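Long-range contacts in beta-lactamase inhibitory protein BLIP-I (Streptomyces exfoliatus, PDB 3GMV), which inhibits beta-lactamases, probably by binding across the enzyme's active-site opening as the related inhibitor BLIP does: residues 3-8 and 70-75; 50-55 and 65-70; 85-90 and 148-153; 91-96 and 140-145; 104-109 and 124-129. All blocks are in the same frame, centred on the assembly; numbering follows the deposited sequence.

Contact 1 of 5, residues 3-8 and 70-75; sequences FSAEKY and YLYKAK
Helix 5-10, part of the helical layer of the alpha/beta sandwich, meets the linker leaving strand 63-69 where F3, A5 and Y8 gather round L71 and Y72. The forked end of L71 carries much of the contact. Its CD1 lies over one face of the Y8 ring, displaced toward the rim, and makes a CH-pi contact 3.9 Å from the ring centroid. The same methyl reaches F3, whose side chain crosses L71 at about a right angle, with F3 CE2 4.1 Å from L71 CD1. L71 gets there because CG stands beside its own backbone N (chi1 -67°) and the branch beyond is extended, a shape that carries CD1 to the Y8 face and within touch of the F3 ring. A5 is small enough to let the first turn of the helix come close: its CB is 3.9 Å from L71 O and 4.0 Å from Y72 CE1. Y72 turns the edge of its ring to Y8, with Y8 CD2 4.1 Å from Y72 CE2, while its hydroxyl hydrogen-bonds E9. Y8 also has a cation-pi partner in K66. The helix start is secured by S4, whose OG accepts from K7 N at 3.1 Å. No hydrogen bond joins the two segments, so apolar and aromatic surfaces carry the meeting. This is an N-capped first helical turn packed on the loop that leaves a strand, at the margin of the two-layer alpha/beta sandwich.

Contact 2 of 5, residues 50-55 and 65-70; sequences APYGGF and SKRNEY
Y52 and E69 form a hydrogen-bonded pair of the antiparallel hairpin 52-57/63-69, and their side chains bond as well. Y52 N gives a 3.2 Å bond to E69 O; the return bond from E69 N to Y52 O is weak. The G54-R67 pair is tighter: G54 N reaches R67 O at 2.8 Å and R67 N reaches G54 O at 3.0 Å. Y52 CG stands between its backbone N and carbonyl carbon (chi1 64°), which lays the ring over the backbone of E69, with E69 N above the ring centre. The phenol donates a short 2.5 Å bond from Y52 OH to the anti lone pair of E69 OE1, the carboxylate meeting the ring at its edge, planes 89° apart. Water 1 donates to the same hydroxyl and accepts from R67 NH1, so acid, phenol and guanidinium share one polar chain. Glycine suits position 54, since R67 runs over its backbone with CG 3.9 Å from G54 CA. Water 2 bonds S65 OG and, weakly, G54 O. The other side of the sheet holds buried polar groups satisfied beyond the hairpin: N68 ND2 by S107 O, and K66 NZ by the carbonyls of Y8 and I11. The whole is a beta hairpin within the antiparallel sheet of the BLIP fold.

Contact 3 of 5, residues 85-90 and 148-153; sequences NRTALG and TYRYQR
The guanidinium of R150 takes T87 OG1 and water 3 at its edge, both in its plane, and has T87 O over one face. The edge bond is nearly straight: R150 NE donates to T87 OG1 at 2.9 Å, 169° at the hydrogen and only 4° out of plane. The carbonyl on the face is close, T87 O lying 3.3 Å from R150 NH2, but the angle is too poor for a hydrogen bond. Water 3 links R150 NH2 to N85 OD1, and Y84 O accepts both from R150 NH2 and from the hydroxyl of T87. Threonine suits this place because its one hydroxyl accepts from the arginine while donating its own hydrogen bond to Y84 O. R150 bends at chi3 (-73°), which brings NE to the T87 hydroxyl. Its aliphatic part is used too, R150 CD resting 3.7 Å from A88 CA. L89 CD2 lies against the strand, 3.6 Å from T148 C and 3.7 Å from R150 CG, beside the classic bulge where T148 and Y149 both face H141. Across these segments the arginine charge thus meets a hydroxyl, a carbonyl oxygen over its face, and water, with no carboxylate; hydrogen bonding, probably helped by carbonyl dipoles, fixes the guanidinium.

Contact 4 of 5, residues 91-96 and 140-145; sequences MTEAQL and FHLTDG
L96 and F140 make the main apolar contact: L96 CD1 sits over the centre of the F140 ring, 3.9 Å from its centroid and 12° off the normal. The other branch, CD2, touches F140 CB and reaches L142 CD2 at 4.1 Å, a forked leucine thus filling the angle between a ring and a second leucine. E93 adds its chain to this surface. With CG anti to the backbone N (chi1 175°) and the rest extended, it passes across L142 at about a right angle, E93 CD 3.4 Å from L142 CD1, while OE2 bonds W97 NE1.

Of polar links there is one across the segments: E93 N donates to G145 O at 2.9 Å. Glycine suits that turn, its phi being positive.

Within the helix start, T92 and Q95 form a capping box, Q95 N to T92 OG1 at 3.0 Å and T92 N to Q95 OE1 at 2.8 Å. A capped helix laid by one face on a beta hairpin is the arrangement of an alpha/beta sandwich.

Contact 5 of 5, residues 104-109 and 124-129; sequences SCVSQG and KYYCAA
V106 and Y126 pair in both directions, V106 N to Y126 O and Y126 N to V106 O, both 2.9 Å, in an antiparallel hairpin whose strands 105-109 and 124-128 are strongly twisted, 139° between their directions. Further on, Q108 and G109 both face K124 in a classic beta bulge: Q108 N donates to K124 O, and K124 N to G109 O, each at 2.8 Å. Glycine fits because a side chain at phi 162° would jam against the preceding carbonyl. On the face shared with Y125 and S107, the disulfide ties the strands covalently, C105 SG to C127 SG 2.0 Å. The Y125 ring has water 4 over one face and meets W97 edge-to-face; that water hydrogen-bonds S107 OG and K124 O. On the side of the sheet that carries V106 and Y126, the Q108 amide lies nearly parallel to the Y126 ring, 8° between planes, with NE2 over its face near the rim. Q108 is extended beyond CG, long enough to reach across to this ring, while V106 CG2 comes to the ring's edge, 4.2 Å from Y126 CD2. S104, near the strand start, uses OG to accept from S78 N. The amide sits toward the root of the tyrosine, with Q108 NE2 3.3 Å from Y126 CG.

In the fold
From the N terminus, contact 1 closes the first large loop, bringing helix 5-10 to the linker after strand 63-69, and contact 2 is nested inside it as a local hairpin; the two share Y70. The chain then opens a second loop, closed by contact 3 at the final strand. Contact 4 lies inside that loop and contact 5 inside contact 4, so the three nest and none cross. Contacts 1 and 3 stand on opposite sides of the chain's centre. The N-terminal group (contacts 1 and 2) and the later group (contacts 3 to 5) follow in series and join through the sheet: strands 63-69 and 105-111 are neighbours, linking contact 2 to contact 5, which passes to contact 4 through strands 122-128 and 137-143.

Contact 1 of 5, residues 3-8 and 70-75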
# COMPACT_ATOMS: atom_id res chain seq x y z
N PHE A 3 4.16 -12.38 -10.40
CA PHE A 3 4.14 -11.03 -9.85
C PHE A 3 5.23 -10.83 -8.79
O PHE A 3 5.67 -11.81 -8.17
CB PHE A 3 2.77 -10.77 -9.24
CG PHE A 3 2.56 -9.34 -8.83
CD1 PHE A 3 2.60 -8.33 -9.77
CD2 PHE A 3 2.30 -9.02 -7.51
CE1 PHE A 3 2.40 -6.99 -9.38
CE2 PHE A 3 2.12 -7.71 -7.13
CZ PHE A 3 2.17 -6.72 -8.05
N SER A 4 5.64 -9.58 -8.55
CA SER A 4 6.75 -9.28 -7.63
C SER A 4 6.72 -7.82 -7.24
O SER A 4 6.08 -7.02 -7.92
CB SER A 4 8.09 -9.55 -8.32
OG SER A 4 8.40 -8.57 -9.30
N ALA A 5 7.42 -7.46 -6.16
CA ALA A 5 7.52 -6.06 -5.73
C ALA A 5 8.10 -5.21 -6.85
O ALA A 5 7.68 -4.06 -7.07
CB ALA A 5 8.41 -5.96 -4.47
N GLU A 6 9.06 -5.77 -7.58
CA GLU A 6 9.63 -5.04 -8.71
C GLU A 6 8.57 -4.73 -9.77
O GLU A 6 8.54 -3.61 -10.28
CB GLU A 6 10.84 -5.79 -9.31
CG GLU A 6 12.05 -5.80 -8.37
CD GLU A 6 11.87 -6.68 -7.10
OE1 GLU A 6 11.14 -7.69 -7.13
OE2 GLU A 6 12.49 -6.34 -6.07
N LYS A 7 7.69 -5.68 -10.08
CA LYS A 7 6.60 -5.40 -11.03
C LYS A 7 5.65 -4.32 -10.49
O LYS A 7 5.21 -3.43 -11.23
CB LYS A 7 5.84 -6.70 -11.39
CG LYS A 7 6.74 -7.66 -12.21
CD LYS A 7 6.22 -9.04 -12.41
CE LYS A 7 7.08 -9.70 -13.50
NZ LYS A 7 6.78 -9.11 -14.84
N TYR A 8 5.33 -4.42 -9.21
CA TYR A 8 4.52 -3.40 -8.52
C TYR A 8 5.09 -2.00 -8.75
O TYR A 8 4.36 -1.07 -9.07
CB TYR A 8 4.47 -3.70 -7.01
CG TYR A 8 3.56 -2.80 -6.16
CD1 TYR A 8 2.19 -2.99 -6.13
CD2 TYR A 8 4.10 -1.81 -5.34
CE1 TYR A 8 1.34 -2.16 -5.31
CE2 TYR A 8 3.29 -1.02 -4.52
CZ TYR A 8 1.93 -1.20 -4.52
OH TYR A 8 1.11 -0.42 -3.71
N TYR A 70 2.10 -7.06 2.15
CA TYR A 70 3.23 -8.00 2.29
C TYR A 70 4.27 -7.98 1.20
O TYR A 70 5.20 -8.79 1.24
CB TYR A 70 2.73 -9.45 2.56
CG TYR A 70 1.55 -9.57 3.51
CD1 TYR A 70 1.51 -8.83 4.69
CD2 TYR A 70 0.48 -10.40 3.22
CE1 TYR A 70 0.43 -8.92 5.54
CE2 TYR A 70 -0.62 -10.50 4.08
CZ TYR A 70 -0.62 -9.75 5.24
OH TYR A 70 -1.70 -9.82 6.09
N LEU A 71 4.19 -7.07 0.23
CA LEU A 71 5.23 -7.01 -0.79
C LEU A 71 6.55 -6.53 -0.22
O LEU A 71 7.60 -6.80 -0.78
CB LEU A 71 4.85 -6.08 -1.95
CG LEU A 71 3.68 -6.57 -2.81
CD1 LEU A 71 3.36 -5.57 -3.92
CD2 LEU A 71 4.02 -7.96 -3.42
N TYR A 72 6.49 -5.75 0.87
CA TYR A 72 7.68 -5.21 1.50
C TYR A 72 7.68 -5.55 2.99
O TYR A 72 6.63 -5.68 3.60
CB TYR A 72 7.68 -3.69 1.38
CG TYR A 72 7.66 -3.23 -0.05
CD1 TYR A 72 8.83 -3.15 -0.78
CD2 TYR A 72 6.46 -2.85 -0.66
CE1 TYR A 72 8.81 -2.72 -2.10
CE2 TYR A 72 6.43 -2.43 -1.98
CZ TYR A 72 7.61 -2.37 -2.68
OH TYR A 72 7.59 -1.96 -4.00
N LYS A 73 8.86 -5.72 3.57
CA LYS A 73 8.96 -5.94 5.01
C LYS A 73 9.74 -4.75 5.56
O LYS A 73 10.69 -4.27 4.94
CB LYS A 73 9.72 -7.26 5.29
CG LYS A 73 8.93 -8.52 4.90
CD LYS A 73 9.82 -9.77 4.98
CE LYS A 73 9.16 -10.96 4.28
NZ LYS A 73 7.77 -11.13 4.78
N ALA A 74 9.36 -4.27 6.73
CA ALA A 74 10.07 -3.15 7.34
C ALA A 74 11.53 -3.46 7.53
O ALA A 74 11.89 -4.58 7.87
CB ALA A 74 9.44 -2.81 8.70
N LYS A 75 12.37 -2.46 7.31
CA LYS A 75 13.81 -2.56 7.52
C LYS A 75 14.12 -2.85 8.97
O LYS A 75 14.90 -3.78 9.29
CB LYS A 75 14.52 -1.30 7.07
CG LYS A 75 15.99 -1.21 7.50
CD LYS A 75 16.75 -0.12 6.75
CE LYS A 75 17.97 0.34 7.57
NZ LYS A 75 18.66 1.54 7.03

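Contact 2 of 5, residues 50-55 and 65-70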
# COMPACT_ATOMS: atom_id res chain seq x y z
N ALA A 50 -0.90 -14.73 1.06
CA ALA A 50 0.16 -14.46 0.06
C ALA A 50 0.26 -12.96 -0.15
O ALA A 50 -0.75 -12.27 -0.08
CB ALA A 50 -0.19 -15.10 -1.27
N PRO A 51 1.47 -12.46 -0.47
CA PRO A 51 1.59 -11.05 -0.79
C PRO A 51 0.92 -10.76 -2.14
O PRO A 51 0.89 -11.62 -3.03
CB PRO A 51 3.09 -10.82 -0.88
CG PRO A 51 3.72 -12.01 -0.11
CD PRO A 51 2.78 -13.14 -0.41
N TYR A 52 0.37 -9.57 -2.30
CA TYR A 52 -0.36 -9.29 -3.52
C TYR A 52 -0.28 -7.79 -3.83
O TYR A 52 0.07 -6.98 -2.95
CB TYR A 52 -1.83 -9.72 -3.38
CG TYR A 52 -2.60 -8.93 -2.33
CD1 TYR A 52 -3.25 -7.74 -2.66
CD2 TYR A 52 -2.65 -9.36 -1.01
CE1 TYR A 52 -3.94 -7.00 -1.69
CE2 TYR A 52 -3.36 -8.64 -0.04
CZ TYR A 52 -4.00 -7.45 -0.39
OH TYR A 52 -4.69 -6.72 0.56
N GLY A 53 -0.60 -7.46 -5.07
CA GLY A 53 -0.86 -6.06 -5.45
C GLY A 53 -2.27 -5.99 -6.05
O GLY A 53 -2.70 -6.91 -6.77
N GLY A 54 -2.99 -4.90 -5.78
CA GLY A 54 -4.31 -4.68 -6.38
C GLY A 54 -4.28 -3.34 -7.12
O GLY A 54 -3.67 -2.37 -6.63
N PHE A 55 -4.91 -3.28 -8.29
CA PHE A 55 -4.83 -2.11 -9.14
C PHE A 55 -6.24 -1.76 -9.60
O PHE A 55 -6.95 -2.62 -10.11
CB PHE A 55 -3.95 -2.46 -10.35
CG PHE A 55 -2.64 -2.99 -9.94
CD1 PHE A 55 -1.69 -2.12 -9.39
CD2 PHE A 55 -2.39 -4.35 -9.93
CE1 PHE A 55 -0.46 -2.61 -8.94
CE2 PHE A 55 -1.15 -4.86 -9.50
CZ PHE A 55 -0.18 -4.00 -8.98
N SER A 65 -5.18 3.77 -8.61
CA SER A 65 -4.95 3.24 -7.27
C SER A 65 -4.06 1.98 -7.30
O SER A 65 -4.31 1.07 -8.08
CB SER A 65 -6.29 2.86 -6.63
OG SER A 65 -6.06 2.29 -5.34
N LYS A 66 -3.06 1.95 -6.42
CA LYS A 66 -2.27 0.78 -6.15
C LYS A 66 -2.38 0.44 -4.68
O LYS A 66 -2.29 1.33 -3.83
CB LYS A 66 -0.78 1.05 -6.45
CG LYS A 66 -0.51 1.40 -7.91
CD LYS A 66 0.91 1.93 -8.18
CE LYS A 66 1.97 0.91 -7.84
NZ LYS A 66 3.31 1.50 -8.12
N ARG A 67 -2.50 -0.85 -4.38
CA ARG A 67 -2.51 -1.28 -2.98
C ARG A 67 -1.75 -2.59 -2.92
O ARG A 67 -1.63 -3.30 -3.95
CB ARG A 67 -3.95 -1.44 -2.44
CG ARG A 67 -4.79 -2.55 -3.12
CD ARG A 67 -6.28 -2.40 -2.78
NE ARG A 67 -7.10 -3.42 -3.44
CZ ARG A 67 -7.43 -4.58 -2.89
NH1 ARG A 67 -7.02 -4.90 -1.67
NH2 ARG A 67 -8.18 -5.44 -3.57
N ASN A 68 -1.25 -2.93 -1.74
CA ASN A 68 -0.64 -4.23 -1.57
C ASN A 68 -0.63 -4.60 -0.10
O ASN A 68 -0.78 -3.75 0.80
CB ASN A 68 0.79 -4.22 -2.11
CG ASN A 68 1.78 -3.61 -1.12
OD1 ASN A 68 2.27 -4.31 -0.21
ND2 ASN A 68 2.14 -2.33 -1.32
N GLU A 69 -0.47 -5.90 0.15
CA GLU A 69 -0.07 -6.34 1.47
C GLU A 69 1.10 -7.27 1.31
O GLU A 69 1.11 -8.13 0.42
CB GLU A 69 -1.21 -7.03 2.21
CG GLU A 69 -2.28 -6.05 2.69
CD GLU A 69 -3.31 -6.74 3.54
OE1 GLU A 69 -4.26 -7.28 2.96
OE2 GLU A 69 -3.17 -6.75 4.78
N TYR A 70 2.10 -7.06 2.15
CA TYR A 70 3.23 -8.00 2.29
C TYR A 70 4.27 -7.98 1.20
O TYR A 70 5.20 -8.79 1.24
CB TYR A 70 2.73 -9.45 2.56
CG TYR A 70 1.55 -9.57 3.51
CD1 TYR A 70 1.51 -8.83 4.69
CD2 TYR A 70 0.48 -10.40 3.22
CE1 TYR A 70 0.43 -8.92 5.54
CE2 TYR A 70 -0.62 -10.50 4.08
CZ TYR A 70 -0.62 -9.75 5.24
OH TYR A 70 -1.70 -9.82 6.09
O HOH W 1 -5.34 -4.15 0.07
O HOH W 2 -5.92 -0.62 -5.67

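Contact 3 of 5, residues 85-90 and 148-153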
# COMPACT_ATOMS: atom_id res chain seq x y z
N ASN A 85 1.31 7.09 20.33
CA ASN A 85 0.63 8.07 21.19
C ASN A 85 1.07 9.51 20.97
O ASN A 85 0.43 10.44 21.47
CB ASN A 85 0.83 7.72 22.66
CG ASN A 85 -0.03 6.56 23.08
OD1 ASN A 85 -1.01 6.23 22.41
ND2 ASN A 85 0.31 5.93 24.22
N ARG A 86 2.12 9.69 20.17
CA ARG A 86 2.55 11.03 19.80
C ARG A 86 2.23 11.36 18.35
O ARG A 86 2.83 12.27 17.74
CB ARG A 86 4.03 11.27 20.16
CG ARG A 86 4.25 11.29 21.68
CD ARG A 86 5.75 11.62 22.03
NE ARG A 86 6.62 10.51 21.64
CZ ARG A 86 6.85 9.41 22.37
NH1 ARG A 86 6.28 9.27 23.56
NH2 ARG A 86 7.67 8.45 21.91
N THR A 87 1.25 10.65 17.80
CA THR A 87 0.70 11.01 16.51
C THR A 87 -0.73 11.49 16.73
O THR A 87 -1.38 11.15 17.75
CB THR A 87 0.71 9.85 15.49
OG1 THR A 87 -0.08 8.75 16.00
CG2 THR A 87 2.16 9.33 15.30
N ALA A 88 -1.22 12.25 15.77
CA ALA A 88 -2.59 12.79 15.83
C ALA A 88 -3.00 13.19 14.43
O ALA A 88 -2.18 13.68 13.66
CB ALA A 88 -2.63 14.04 16.76
N LEU A 89 -4.29 13.01 14.10
CA LEU A 89 -4.80 13.48 12.79
C LEU A 89 -4.45 14.95 12.60
O LEU A 89 -4.52 15.74 13.56
CB LEU A 89 -6.32 13.27 12.68
CG LEU A 89 -6.72 11.79 12.76
CD1 LEU A 89 -8.21 11.62 12.45
CD2 LEU A 89 -5.89 10.94 11.83
N GLY A 90 -4.03 15.32 11.39
CA GLY A 90 -3.75 16.71 11.04
C GLY A 90 -2.28 17.05 11.11
O GLY A 90 -1.86 18.11 10.62
N THR A 148 -4.23 11.74 7.78
CA THR A 148 -5.69 11.67 7.72
C THR A 148 -6.25 10.37 8.29
O THR A 148 -7.47 10.21 8.40
CB THR A 148 -6.20 11.89 6.26
OG1 THR A 148 -5.49 10.98 5.41
CG2 THR A 148 -5.89 13.32 5.80
N TYR A 149 -5.37 9.41 8.64
CA TYR A 149 -5.85 8.18 9.31
C TYR A 149 -4.75 7.60 10.17
O TYR A 149 -3.62 7.52 9.74
CB TYR A 149 -6.24 7.11 8.28
CG TYR A 149 -6.82 5.85 8.93
CD1 TYR A 149 -8.07 5.88 9.54
CD2 TYR A 149 -6.12 4.66 8.93
CE1 TYR A 149 -8.63 4.74 10.11
CE2 TYR A 149 -6.68 3.48 9.55
CZ TYR A 149 -7.92 3.56 10.13
OH TYR A 149 -8.48 2.44 10.72
N ARG A 150 -5.08 7.15 11.38
CA ARG A 150 -4.10 6.46 12.22
C ARG A 150 -4.84 5.35 12.96
O ARG A 150 -5.99 5.54 13.39
CB ARG A 150 -3.43 7.45 13.19
CG ARG A 150 -4.45 8.32 14.01
CD ARG A 150 -3.72 9.41 14.85
NE ARG A 150 -2.99 8.90 16.03
CZ ARG A 150 -3.55 8.62 17.21
NH1 ARG A 150 -4.88 8.73 17.39
NH2 ARG A 150 -2.80 8.21 18.23
N TYR A 151 -4.22 4.19 13.07
CA TYR A 151 -4.82 3.06 13.76
C TYR A 151 -3.69 2.23 14.34
O TYR A 151 -2.60 2.16 13.75
CB TYR A 151 -5.62 2.21 12.76
CG TYR A 151 -6.42 1.13 13.42
CD1 TYR A 151 -7.64 1.44 14.03
CD2 TYR A 151 -5.98 -0.18 13.45
CE1 TYR A 151 -8.39 0.45 14.65
CE2 TYR A 151 -6.74 -1.17 14.07
CZ TYR A 151 -7.93 -0.83 14.66
OH TYR A 151 -8.66 -1.83 15.28
N GLN A 152 -3.93 1.57 15.48
CA GLN A 152 -2.96 0.59 15.96
C GLN A 152 -3.62 -0.66 16.52
O GLN A 152 -4.72 -0.63 17.05
CB GLN A 152 -1.98 1.19 16.98
CG GLN A 152 -2.60 1.50 18.34
CD GLN A 152 -2.63 0.29 19.27
OE1 GLN A 152 -1.89 -0.68 19.09
NE2 GLN A 152 -3.49 0.35 20.25
N ARG A 153 -2.92 -1.78 16.38
CA ARG A 153 -3.40 -3.06 16.88
C ARG A 153 -2.31 -3.71 17.70
O ARG A 153 -1.24 -4.04 17.18
CB ARG A 153 -3.75 -3.96 15.69
CG ARG A 153 -2.51 -4.25 14.81
CD ARG A 153 -2.61 -5.59 14.05
NE ARG A 153 -1.37 -5.99 13.39
CZ ARG A 153 -1.25 -6.16 12.06
NH1 ARG A 153 -0.08 -6.55 11.53
NH2 ARG A 153 -2.30 -5.96 11.26
O HOH W 3 -3.18 7.62 21.01

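Contact 4 of 5, residues 91-96 and 140-145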
# COMPACT_ATOMS: atom_id res chain seq x y z
N MET A 91 -1.48 16.18 11.74
CA MET A 91 -0.01 16.40 11.78
C MET A 91 0.56 16.25 10.38
O MET A 91 -0.01 15.55 9.54
CB MET A 91 0.67 15.46 12.79
CG MET A 91 0.99 14.05 12.25
SD MET A 91 1.43 12.85 13.52
CE MET A 91 2.79 13.66 14.38
N THR A 92 1.68 16.94 10.10
CA THR A 92 2.29 16.84 8.81
C THR A 92 3.10 15.57 8.71
O THR A 92 3.40 14.96 9.72
CB THR A 92 3.26 17.99 8.53
OG1 THR A 92 4.35 17.90 9.45
CG2 THR A 92 2.54 19.34 8.71
N GLU A 93 3.42 15.18 7.48
CA GLU A 93 4.26 14.03 7.25
C GLU A 93 5.59 14.21 7.98
O GLU A 93 6.11 13.26 8.58
CB GLU A 93 4.48 13.77 5.76
CG GLU A 93 5.45 12.64 5.53
CD GLU A 93 5.58 12.24 4.10
OE1 GLU A 93 5.19 13.05 3.23
OE2 GLU A 93 6.07 11.11 3.85
N ALA A 94 6.14 15.43 7.96
CA ALA A 94 7.38 15.71 8.70
C ALA A 94 7.22 15.38 10.19
O ALA A 94 8.06 14.70 10.78
CB ALA A 94 7.84 17.19 8.53
N GLN A 95 6.13 15.84 10.79
CA GLN A 95 5.84 15.53 12.18
C GLN A 95 5.68 14.01 12.40
O GLN A 95 6.19 13.48 13.38
CB GLN A 95 4.61 16.31 12.67
CG GLN A 95 4.89 17.86 12.67
CD GLN A 95 3.66 18.69 12.87
OE1 GLN A 95 2.58 18.40 12.34
NE2 GLN A 95 3.82 19.78 13.62
N LEU A 96 4.97 13.34 11.50
CA LEU A 96 4.78 11.90 11.62
C LEU A 96 6.13 11.17 11.69
O LEU A 96 6.34 10.37 12.57
CB LEU A 96 3.93 11.37 10.46
CG LEU A 96 3.77 9.86 10.45
CD1 LEU A 96 3.00 9.35 11.75
CD2 LEU A 96 3.09 9.36 9.18
N PHE A 140 -0.85 4.31 9.13
CA PHE A 140 -0.92 5.76 9.03
C PHE A 140 -1.20 6.08 7.58
O PHE A 140 -0.50 5.59 6.70
CB PHE A 140 0.44 6.37 9.40
CG PHE A 140 0.84 6.14 10.83
CD1 PHE A 140 0.18 6.80 11.86
CD2 PHE A 140 1.90 5.30 11.14
CE1 PHE A 140 0.56 6.56 13.20
CE2 PHE A 140 2.31 5.10 12.46
CZ PHE A 140 1.63 5.71 13.48
N HIS A 141 -2.21 6.90 7.32
CA HIS A 141 -2.46 7.31 5.93
C HIS A 141 -2.21 8.81 5.79
O HIS A 141 -2.65 9.60 6.64
CB HIS A 141 -3.91 6.95 5.49
CG HIS A 141 -4.23 5.48 5.60
ND1 HIS A 141 -5.49 4.99 5.36
CD2 HIS A 141 -3.47 4.42 5.96
CE1 HIS A 141 -5.49 3.68 5.55
NE2 HIS A 141 -4.28 3.31 5.93
N LEU A 142 -1.55 9.22 4.71
CA LEU A 142 -1.29 10.63 4.45
C LEU A 142 -2.12 11.06 3.25
O LEU A 142 -2.30 10.27 2.32
CB LEU A 142 0.20 10.83 4.14
CG LEU A 142 1.19 10.54 5.26
CD1 LEU A 142 2.63 10.59 4.68
CD2 LEU A 142 1.01 11.56 6.39
N THR A 143 -2.69 12.27 3.29
CA THR A 143 -3.37 12.82 2.13
C THR A 143 -2.71 14.19 1.88
O THR A 143 -2.73 15.05 2.77
CB THR A 143 -4.90 12.97 2.40
OG1 THR A 143 -5.48 11.71 2.78
CG2 THR A 143 -5.64 13.49 1.15
N ASP A 144 -2.14 14.38 0.69
CA ASP A 144 -1.29 15.55 0.40
C ASP A 144 -0.37 15.90 1.57
O ASP A 144 -0.29 17.05 2.02
CB ASP A 144 -2.15 16.73 -0.02
CG ASP A 144 -2.86 16.47 -1.34
OD1 ASP A 144 -2.27 15.79 -2.21
OD2 ASP A 144 -4.01 16.90 -1.49
N GLY A 145 0.27 14.87 2.11
CA GLY A 145 1.32 15.05 3.10
C GLY A 145 0.84 15.42 4.49
O GLY A 145 1.65 15.91 5.29

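Contact 5 of 5, residues 104-109 and 124-129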
# COMPACT_ATOMS: atom_id res chain seq x y z
N SER A 104 10.54 1.58 10.38
CA SER A 104 9.65 0.53 10.90
C SER A 104 8.43 0.31 10.02
O SER A 104 7.54 -0.41 10.44
CB SER A 104 9.16 0.85 12.33
OG SER A 104 8.48 -0.25 12.91
N CYS A 105 8.39 0.97 8.85
CA CYS A 105 7.18 1.05 8.04
C CYS A 105 7.43 0.78 6.56
O CYS A 105 8.54 0.98 6.05
CB CYS A 105 6.57 2.44 8.14
SG CYS A 105 6.42 3.06 9.88
N VAL A 106 6.38 0.38 5.87
CA VAL A 106 6.45 0.19 4.43
C VAL A 106 5.16 0.71 3.84
O VAL A 106 4.17 0.88 4.55
CB VAL A 106 6.56 -1.32 4.06
CG1 VAL A 106 7.82 -1.94 4.64
CG2 VAL A 106 5.26 -2.08 4.47
N SER A 107 5.15 0.89 2.51
CA SER A 107 3.92 1.26 1.82
C SER A 107 2.99 0.10 1.54
O SER A 107 3.40 -0.96 1.02
CB SER A 107 4.22 2.03 0.53
OG SER A 107 3.02 2.44 -0.10
N GLN A 108 1.72 0.27 1.89
CA GLN A 108 0.67 -0.63 1.45
C GLN A 108 -0.23 0.01 0.41
O GLN A 108 -1.32 -0.52 0.09
CB GLN A 108 -0.14 -1.14 2.66
CG GLN A 108 0.67 -2.20 3.43
CD GLN A 108 -0.19 -2.92 4.45
OE1 GLN A 108 -1.30 -2.49 4.76
NE2 GLN A 108 0.32 -4.02 4.96
N GLY A 109 0.15 1.16 -0.11
CA GLY A 109 -0.68 1.71 -1.17
C GLY A 109 -0.49 3.19 -1.46
O GLY A 109 -0.04 3.96 -0.59
N LYS A 124 -0.52 5.09 1.98
CA LYS A 124 -0.89 4.25 3.10
C LYS A 124 0.37 3.58 3.60
O LYS A 124 1.03 2.85 2.84
CB LYS A 124 -1.93 3.19 2.71
CG LYS A 124 -3.33 3.79 2.34
CD LYS A 124 -4.39 2.71 2.25
CE LYS A 124 -5.72 3.36 1.82
NZ LYS A 124 -6.83 2.36 1.61
N TYR A 125 0.70 3.82 4.87
CA TYR A 125 1.84 3.17 5.52
C TYR A 125 1.42 2.14 6.58
O TYR A 125 0.45 2.32 7.32
CB TYR A 125 2.75 4.25 6.12
CG TYR A 125 3.63 4.95 5.13
CD1 TYR A 125 4.83 4.37 4.73
CD2 TYR A 125 3.27 6.19 4.58
CE1 TYR A 125 5.66 5.02 3.82
CE2 TYR A 125 4.11 6.86 3.67
CZ TYR A 125 5.30 6.24 3.30
OH TYR A 125 6.17 6.83 2.42
N TYR A 126 2.16 1.05 6.63
CA TYR A 126 1.94 0.00 7.60
C TYR A 126 3.24 -0.18 8.36
O TYR A 126 4.30 -0.41 7.77
CB TYR A 126 1.59 -1.27 6.84
CG TYR A 126 1.63 -2.55 7.65
CD1 TYR A 126 0.66 -2.85 8.59
CD2 TYR A 126 2.67 -3.47 7.47
CE1 TYR A 126 0.70 -4.07 9.32
CE2 TYR A 126 2.72 -4.66 8.19
CZ TYR A 126 1.74 -4.95 9.09
OH TYR A 126 1.85 -6.14 9.80
N CYS A 127 3.17 -0.04 9.67
CA CYS A 127 4.38 -0.09 10.47
C CYS A 127 4.34 -1.30 11.41
O CYS A 127 3.58 -1.31 12.39
CB CYS A 127 4.49 1.20 11.29
SG CYS A 127 4.47 2.67 10.29
N ALA A 128 5.18 -2.30 11.15
CA ALA A 128 5.15 -3.53 11.98
C ALA A 128 6.04 -3.34 13.20
O ALA A 128 7.12 -2.79 13.09
CB ALA A 128 5.67 -4.71 11.16
N ALA A 129 5.58 -3.82 14.36
CA ALA A 129 6.37 -3.75 15.57
C ALA A 129 7.38 -4.90 15.67
O ALA A 129 8.29 -4.85 16.51
CB ALA A 129 5.44 -3.75 16.81
O HOH W 4 2.94 4.78 1.07